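402AA LONG hypothetical molybdopterin biosynthesis MOEA protein (Pyrococcus horikoshii, PDB 1UZ5) probably catalyses the insertion of molybdenum from molybdate into adenylyl-molybdopterin, releasing AMP, during molybdenum cofactor biosynthesis. Local coordinates at residues G227-D232 with K237-K242; V360-G365 with I373-F378. All blocks are in the same frame, centred on the assembly; numbering follows the deposited sequence.

Interaction 1: G227-D232 with K237-K242; sequences GVARDD and KALIEK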
ATOM      1  N   GLY A 227       3.927 -16.893  21.259  1.00 36.36           N
ATOM      2  CA  GLY A 227       4.112 -16.857  22.697  1.00 31.09           C
ATOM      3  C   GLY A 227       5.553 -16.643  23.131  1.00 25.92           C
ATOM      4  O   GLY A 227       6.426 -16.305  22.329  1.00 30.63           O
ATOM      5  N   VAL A 228       5.799 -16.854  24.418  1.00 31.21           N
ATOM      6  CA  VAL A 228       7.120 -16.667  25.000  1.00 30.97           C
ATOM      7  C   VAL A 228       7.875 -17.975  25.218  1.00 29.25           C
ATOM      8  O   VAL A 228       7.333 -18.925  25.768  1.00 28.60           O
ATOM      9  CB  VAL A 228       6.994 -15.943  26.366  1.00 30.83           C
ATOM     10  CG1 VAL A 228       8.358 -15.848  27.042  1.00 33.55           C
ATOM     11  CG2 VAL A 228       6.395 -14.560  26.161  1.00 33.16           C
ATOM     12  N   ALA A 229       9.133 -18.016  24.799  1.00 31.23           N
ATOM     13  CA  ALA A 229       9.953 -19.208  24.991  1.00 33.95           C
ATOM     14  C   ALA A 229      11.053 -18.966  26.036  1.00 41.18           C
ATOM     15  O   ALA A 229      11.724 -17.931  26.015  1.00 38.35           O
ATOM     16  CB  ALA A 229      10.591 -19.621  23.674  1.00 38.16           C
ATOM     17  N   ARG A 230      11.231 -19.917  26.950  1.00 40.61           N
ATOM     18  CA  ARG A 230      12.285 -19.811  27.957  1.00 41.70           C
ATOM     19  C   ARG A 230      13.608 -19.889  27.203  1.00 48.13           C
ATOM     20  O   ARG A 230      13.670 -20.450  26.107  1.00 34.60           O
ATOM     21  CB  ARG A 230      12.196 -20.970  28.950  1.00 50.19           C
ATOM     22  CG  ARG A 230      11.009 -20.906  29.899  1.00 60.66           C
ATOM     23  CD  ARG A 230      11.288 -19.976  31.067  1.00 68.98           C
ATOM     24  NE  ARG A 230      12.375 -20.472  31.910  1.00 76.06           N
ATOM     25  CZ  ARG A 230      12.858 -19.830  32.972  1.00 77.13           C
ATOM     26  NH1 ARG A 230      12.351 -18.659  33.332  1.00 75.29           N
ATOM     27  NH2 ARG A 230      13.849 -20.362  33.676  1.00 72.45           N
ATOM     28  N   ASP A 231      14.668 -19.334  27.777  1.00 44.79           N
ATOM     29  CA  ASP A 231      15.963 -19.367  27.113  1.00 48.31           C
ATOM     30  C   ASP A 231      16.689 -20.704  27.290  1.00 51.34           C
ATOM     31  O   ASP A 231      17.777 -20.756  27.862  1.00 46.20           O
ATOM     32  CB  ASP A 231      16.845 -18.219  27.616  1.00 55.32           C
ATOM     33  CG  ASP A 231      18.122 -18.069  26.807  1.00 58.97           C
ATOM     34  OD1 ASP A 231      18.029 -17.952  25.568  1.00 62.35           O
ATOM     35  OD2 ASP A 231      19.217 -18.062  27.407  1.00 57.26           O
ATOM     36  N   ASP A 232      16.079 -21.782  26.802  1.00 51.96           N
ATOM     37  CA  ASP A 232      16.687 -23.109  26.881  1.00 51.12           C
ATOM     38  C   ASP A 232      16.287 -23.951  25.665  1.00 52.39           C
ATOM     39  O   ASP A 232      15.299 -23.654  24.989  1.00 42.37           O
ATOM     40  CB  ASP A 232      16.299 -23.813  28.191  1.00 49.95           C
ATOM     41  CG  ASP A 232      14.847 -24.231  28.232  1.00 47.57           C
ATOM     42  OD1 ASP A 232      14.450 -25.088  27.417  1.00 57.67           O
ATOM     43  OD2 ASP A 232      14.103 -23.708  29.087  1.00 59.05           O
ATOM     44  N   LYS A 237      13.057 -25.036  21.069  1.00 43.59           N
ATOM     45  CA  LYS A 237      12.891 -25.964  19.951  1.00 40.24           C
ATOM     46  C   LYS A 237      11.425 -26.311  19.710  1.00 42.25           C
ATOM     47  O   LYS A 237      10.969 -26.349  18.568  1.00 37.52           O
ATOM     48  CB  LYS A 237      13.676 -27.258  20.187  1.00 41.32           C
ATOM     49  CG  LYS A 237      13.750 -28.147  18.946  1.00 50.54           C
ATOM     50  CD  LYS A 237      14.437 -29.480  19.212  1.00 63.09           C
ATOM     51  CE  LYS A 237      13.576 -30.387  20.081  1.00 73.56           C
ATOM     52  NZ  LYS A 237      14.169 -31.748  20.233  1.00 79.02           N
ATOM     53  N   ALA A 238      10.693 -26.563  20.790  1.00 35.05           N
ATOM     54  CA  ALA A 238       9.280 -26.910  20.696  1.00 41.47           C
ATOM     55  C   ALA A 238       8.447 -25.790  20.079  1.00 46.95           C
ATOM     56  O   ALA A 238       7.558 -26.043  19.262  1.00 40.21           O
ATOM     57  CB  ALA A 238       8.741 -27.249  22.073  1.00 39.96           C
ATOM     58  N   LEU A 239       8.735 -24.554  20.476  1.00 37.19           N
ATOM     59  CA  LEU A 239       7.990 -23.409  19.969  1.00 37.28           C
ATOM     60  C   LEU A 239       8.352 -23.095  18.522  1.00 37.91           C
ATOM     61  O   LEU A 239       7.482 -22.758  17.722  1.00 38.88           O
ATOM     62  CB  LEU A 239       8.231 -22.187  20.863  1.00 38.41           C
ATOM     63  CG  LEU A 239       7.178 -21.078  20.799  1.00 45.02           C
ATOM     64  CD1 LEU A 239       5.786 -21.676  20.967  1.00 36.29           C
ATOM     65  CD2 LEU A 239       7.454 -20.048  21.893  1.00 40.18           C
ATOM     66  N   ILE A 240       9.633 -23.201  18.181  1.00 35.23           N
ATOM     67  CA  ILE A 240      10.064 -22.944  16.816  1.00 36.47           C
ATOM     68  C   ILE A 240       9.418 -23.966  15.880  1.00 47.22           C
ATOM     69  O   ILE A 240       9.032 -23.637  14.758  1.00 33.26           O
ATOM     70  CB  ILE A 240      11.595 -23.026  16.675  1.00 31.42           C
ATOM     71  CG1 ILE A 240      12.242 -21.825  17.370  1.00 36.54           C
ATOM     72  CG2 ILE A 240      11.986 -23.056  15.206  1.00 37.34           C
ATOM     73  CD1 ILE A 240      13.754 -21.783  17.257  1.00 36.18           C
ATOM     74  N   GLU A 241       9.299 -25.205  16.347  1.00 41.74           N
ATOM     75  CA  GLU A 241       8.681 -26.251  15.542  1.00 47.14           C
ATOM     76  C   GLU A 241       7.225 -25.914  15.239  1.00 43.24           C
ATOM     77  O   GLU A 241       6.756 -26.128  14.124  1.00 41.80           O
ATOM     78  CB  GLU A 241       8.767 -27.598  16.259  1.00 43.55           C
ATOM     79  CG  GLU A 241      10.093 -28.313  16.058  1.00 49.00           C
ATOM     80  CD  GLU A 241      10.201 -29.570  16.895  1.00 63.43           C
ATOM     81  OE1 GLU A 241       9.245 -30.375  16.883  1.00 71.72           O
ATOM     82  OE2 GLU A 241      11.241 -29.754  17.559  1.00 73.50           O
ATOM     83  N   LYS A 242       6.513 -25.388  16.232  1.00 39.69           N
ATOM     84  CA  LYS A 242       5.116 -25.012  16.044  1.00 44.70           C
ATOM     85  C   LYS A 242       5.024 -23.799  15.123  1.00 41.72           C
ATOM     86  O   LYS A 242       4.156 -23.724  14.258  1.00 42.21           O
ATOM     87  CB  LYS A 242       4.461 -24.691  17.388  1.00 44.95           C
ATOM     88  CG  LYS A 242       4.403 -25.873  18.341  1.00 61.11           C
ATOM     89  CD  LYS A 242       3.646 -25.535  19.618  1.00 64.61           C
ATOM     90  CE  LYS A 242       3.586 -26.737  20.551  1.00 70.52           C
ATOM     91  NZ  LYS A 242       2.786 -26.460  21.775  1.00 79.03           N
TER
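In Leu239, CG lies anti to the backbone N (chi1 -159°), and chi2 of 50° turns CD1 aside and leaves CD2 extended away from CA, carrying that methyl to the strand, against Ala229. The contact belongs to a beta-alpha-beta crossover: strand 222-229 lies at the border of the parallel part of the sheet, and helix 233-246 carries the chain back over strand 182-188 toward strand 249-253. This is the layered alpha/beta build of the probable molybdopterin-binding domain. Helix segment 237-242 runs roughly antiparallel to strand 227-229, at 144°, with axes 8.9 Å apart at their closest.

A single methyl does nearly all the touching. Leu239 CD2 meets Ala229 CB at 3.6 Å, where the Ala229 side chain points toward the helix. The same methyl lies over the flat face of the peptide joining Val228 to Ala229, with Leu239 CD2 3.9 Å from Val228 C, so it packs on a peptide face as well as on a side chain. Val228, whose peptide is covered, points its side chain away from the helix, onto Pro194. No hydrogen bond spans the contact, so packing alone joins helix to strand here, and Ile186 of the neighbouring strand touches both Ala229 and Leu239.

Beyond the strand the chain makes an inverse gamma turn centred on Asp231. Asp232 then occupies the N-cap of the helix, its OD1 accepting the backbone N of Ser235, while the Ser235 hydroxyl bonds to Arg230 N. These bonds tie the turn to the first turn of the helix, close ahead of the leucine. On the glycine side, Leu239 CD2 stands 3.9 Å from the carbonyl O of Gly227.

Interaction 2: V360-G365 with I373-F378; sequences VPILKG and IDADGF
Leu363 O, one residue beyond the Ile362 that packs on Ala375, receives the hydroxyl of Ser366 and, more weakly, that of Ser371. Two serines of the intervening chain thus share one carbonyl, tying the loop and helix 368-374 to the end of strand 358-361, the second only weakly. Across 360-365 and 373-378 themselves there is no hydrogen bond; the contact is apolar and rests on one isoleucine.

The side chain of Ile362 is stretched out: CG1 stands opposite the carbonyl carbon (chi1 -66°) and chi2 of 178° extends CD1 straight ahead, to where the helix has just ended. Ala375 is the first residue there to leave helical angles. The methyl comes in over the face of the Asp374-Ala375 peptide and stands almost directly above the Ala375 N, with Ile362 CD1 3.3 Å from both Ala375 N and Ala375 CA; the carbon pair is tighter than a usual van der Waals contact. Ile362 CD1 also meets Ala375 CB at 3.6 Å. Asp374 adds only its aliphatic part, CB lying 4.0 Å from the same Ile362 CD1.

Just past this point the chain enters strand 377-381 through a classic beta bulge, in which Asp376 and Gly377 both face Val352. Asp376 OD2 bonds to Leu354 N, fixing the carboxylate to the strand that the bulge faces. The contact belongs to the C-terminal region of MoeA, domain IV, a small beta-rich unit. Strand 347-354 pairs antiparallel with both 358-361 and 377-381, so the isoleucine bridges the two ends of a beta-alpha-beta connection that crosses this shared strand by way of helix 368-374, with Phe399 touching Ala375 and Phe378 farther along resting on helix 304-322.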
ATOM      1  N   VAL A 360      16.856  13.815  15.810  1.00 56.02           N
ATOM      2  CA  VAL A 360      17.410  13.832  17.157  1.00 57.86           C
ATOM      3  C   VAL A 360      17.831  12.426  17.567  1.00 56.95           C
ATOM      4  O   VAL A 360      16.991  11.545  17.749  1.00 54.56           O
ATOM      5  CB  VAL A 360      16.380  14.351  18.177  1.00 58.85           C
ATOM      6  CG1 VAL A 360      17.015  14.440  19.553  1.00 57.96           C
ATOM      7  CG2 VAL A 360      15.855  15.705  17.738  1.00 62.45           C
ATOM      8  N   PRO A 361      19.144  12.197  17.712  1.00 56.17           N
ATOM      9  CA  PRO A 361      19.652  10.878  18.103  1.00 57.49           C
ATOM     10  C   PRO A 361      19.037  10.404  19.414  1.00 58.40           C
ATOM     11  O   PRO A 361      18.843  11.193  20.338  1.00 60.70           O
ATOM     12  CB  PRO A 361      21.155  11.112  18.223  1.00 53.69           C
ATOM     13  CG  PRO A 361      21.406  12.179  17.203  1.00 52.86           C
ATOM     14  CD  PRO A 361      20.256  13.127  17.450  1.00 54.93           C
ATOM     15  N   ILE A 362      18.729   9.115  19.490  1.00 54.28           N
ATOM     16  CA  ILE A 362      18.147   8.545  20.697  1.00 55.94           C
ATOM     17  C   ILE A 362      19.246   7.946  21.567  1.00 65.83           C
ATOM     18  O   ILE A 362      20.146   7.272  21.067  1.00 66.30           O
ATOM     19  CB  ILE A 362      17.107   7.463  20.345  1.00 48.05           C
ATOM     20  CG1 ILE A 362      15.918   8.119  19.638  1.00 43.98           C
ATOM     21  CG2 ILE A 362      16.655   6.737  21.605  1.00 47.50           C
ATOM     22  CD1 ILE A 362      14.847   7.155  19.206  1.00 47.72           C
ATOM     23  N   LEU A 363      19.167   8.194  22.873  1.00 74.07           N
ATOM     24  CA  LEU A 363      20.169   7.700  23.810  1.00 75.79           C
ATOM     25  C   LEU A 363      19.751   6.478  24.624  1.00 77.02           C
ATOM     26  O   LEU A 363      18.571   6.141  24.721  1.00 78.42           O
ATOM     27  CB  LEU A 363      20.579   8.821  24.767  1.00 79.63           C
ATOM     28  CG  LEU A 363      21.108  10.105  24.125  1.00 76.47           C
ATOM     29  CD1 LEU A 363      21.445  11.110  25.212  1.00 76.74           C
ATOM     30  CD2 LEU A 363      22.336   9.792  23.282  1.00 80.02           C
ATOM     31  N   LYS A 364      20.749   5.831  25.215  1.00 78.89           N
ATOM     32  CA  LYS A 364      20.570   4.640  26.039  1.00 77.06           C
ATOM     33  C   LYS A 364      19.735   4.889  27.294  1.00 74.37           C
ATOM     34  O   LYS A 364      18.610   4.403  27.419  1.00 72.52           O
ATOM     35  CB  LYS A 364      21.939   4.091  26.461  1.00 78.57           C
ATOM     36  CG  LYS A 364      23.149   4.917  25.995  1.00 79.20           C
ATOM     37  CD  LYS A 364      23.083   6.384  26.436  1.00 83.10           C
ATOM     38  CE  LYS A 364      23.022   6.540  27.947  1.00 84.06           C
ATOM     39  NZ  LYS A 364      22.737   7.949  28.342  1.00 75.88           N
ATOM     40  N   GLY A 365      20.308   5.647  28.222  1.00 69.45           N
ATOM     41  CA  GLY A 365      19.646   5.953  29.478  1.00 70.61           C
ATOM     42  C   GLY A 365      18.181   6.338  29.416  1.00 70.19           C
ATOM     43  O   GLY A 365      17.475   6.232  30.420  1.00 73.93           O
ATOM     44  N   ILE A 373       9.439   4.077  21.737  1.00 31.75           N
ATOM     45  CA  ILE A 373       8.390   5.047  21.463  1.00 29.34           C
ATOM     46  C   ILE A 373       8.897   6.224  20.633  1.00 28.86           C
ATOM     47  O   ILE A 373       8.228   6.647  19.696  1.00 31.23           O
ATOM     48  CB  ILE A 373       7.784   5.601  22.772  1.00 33.23           C
ATOM     49  CG1 ILE A 373       7.068   4.482  23.531  1.00 41.44           C
ATOM     50  CG2 ILE A 373       6.821   6.745  22.462  1.00 39.33           C
ATOM     51  CD1 ILE A 373       5.953   3.812  22.742  1.00 47.45           C
ATOM     52  N   ASP A 374      10.077   6.738  20.972  1.00 31.04           N
ATOM     53  CA  ASP A 374      10.658   7.888  20.272  1.00 37.89           C
ATOM     54  C   ASP A 374      11.295   7.624  18.906  1.00 37.12           C
ATOM     55  O   ASP A 374      11.439   8.546  18.102  1.00 38.44           O
ATOM     56  CB  ASP A 374      11.712   8.571  21.156  1.00 37.26           C
ATOM     57  CG  ASP A 374      11.142   9.069  22.466  1.00 47.81           C
ATOM     58  OD1 ASP A 374       9.949   9.437  22.504  1.00 54.48           O
ATOM     59  OD2 ASP A 374      11.897   9.105  23.459  1.00 53.23           O
ATOM     60  N   ALA A 375      11.688   6.384  18.643  1.00 34.54           N
ATOM     61  CA  ALA A 375      12.336   6.049  17.378  1.00 34.77           C
ATOM     62  C   ALA A 375      11.422   6.128  16.151  1.00 37.24           C
ATOM     63  O   ALA A 375      10.547   5.291  15.962  1.00 38.46           O
ATOM     64  CB  ALA A 375      12.961   4.664  17.473  1.00 34.73           C
ATOM     65  N   ASP A 376      11.643   7.134  15.312  1.00 35.00           N
ATOM     66  CA  ASP A 376      10.842   7.303  14.105  1.00 35.68           C
ATOM     67  C   ASP A 376      11.513   6.633  12.918  1.00 35.13           C
ATOM     68  O   ASP A 376      10.870   6.329  11.914  1.00 39.33           O
ATOM     69  CB  ASP A 376      10.630   8.786  13.815  1.00 37.56           C
ATOM     70  CG  ASP A 376       9.826   9.471  14.892  1.00 47.30           C
ATOM     71  OD1 ASP A 376       8.769   8.922  15.274  1.00 49.56           O
ATOM     72  OD2 ASP A 376      10.242  10.554  15.354  1.00 50.57           O
ATOM     73  N   GLY A 377      12.814   6.403  13.049  1.00 38.58           N
ATOM     74  CA  GLY A 377      13.573   5.767  11.991  1.00 41.54           C
ATOM     75  C   GLY A 377      15.034   5.672  12.377  1.00 45.50           C
ATOM     76  O   GLY A 377      15.396   5.884  13.535  1.00 45.81           O
ATOM     77  N   PHE A 378      15.889   5.351  11.414  1.00 41.83           N
ATOM     78  CA  PHE A 378      17.307   5.245  11.709  1.00 44.10           C
ATOM     79  C   PHE A 378      18.181   5.872  10.637  1.00 49.12           C
ATOM     80  O   PHE A 378      17.777   6.002   9.478  1.00 45.66           O
ATOM     81  CB  PHE A 378      17.702   3.775  11.908  1.00 38.86           C
ATOM     82  CG  PHE A 378      17.490   2.910  10.694  1.00 43.30           C
ATOM     83  CD1 PHE A 378      18.316   3.031   9.578  1.00 48.80           C
ATOM     84  CD2 PHE A 378      16.470   1.964  10.671  1.00 47.90           C
ATOM     85  CE1 PHE A 378      18.127   2.219   8.457  1.00 39.34           C
ATOM     86  CE2 PHE A 378      16.275   1.152   9.559  1.00 42.24           C
ATOM     87  CZ  PHE A 378      17.106   1.280   8.450  1.00 40.96           C
TER

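Overall arrangement
Interactions 1 and 2 lie in different parts of the chain, the probable molybdopterin-binding region and the C-terminal region, with centres 30 Å apart and nearest atoms about 19 Å apart. They share no helix or strand. Neither is fully core: each sets a buried alanine, Ala229 or Ala375, against a partly exposed Leu239 or Ile362, without any hydrogen bond across. The helix supplies the leucine in interaction 1, whereas in interaction 2 the isoleucine follows a strand and meets the end of a helix. Polar bonds lie beside each contact: the N-cap of helix 233-246 in interaction 1, and in interaction 2 the serines at Leu363 O and the Asp376 bond at the bulge.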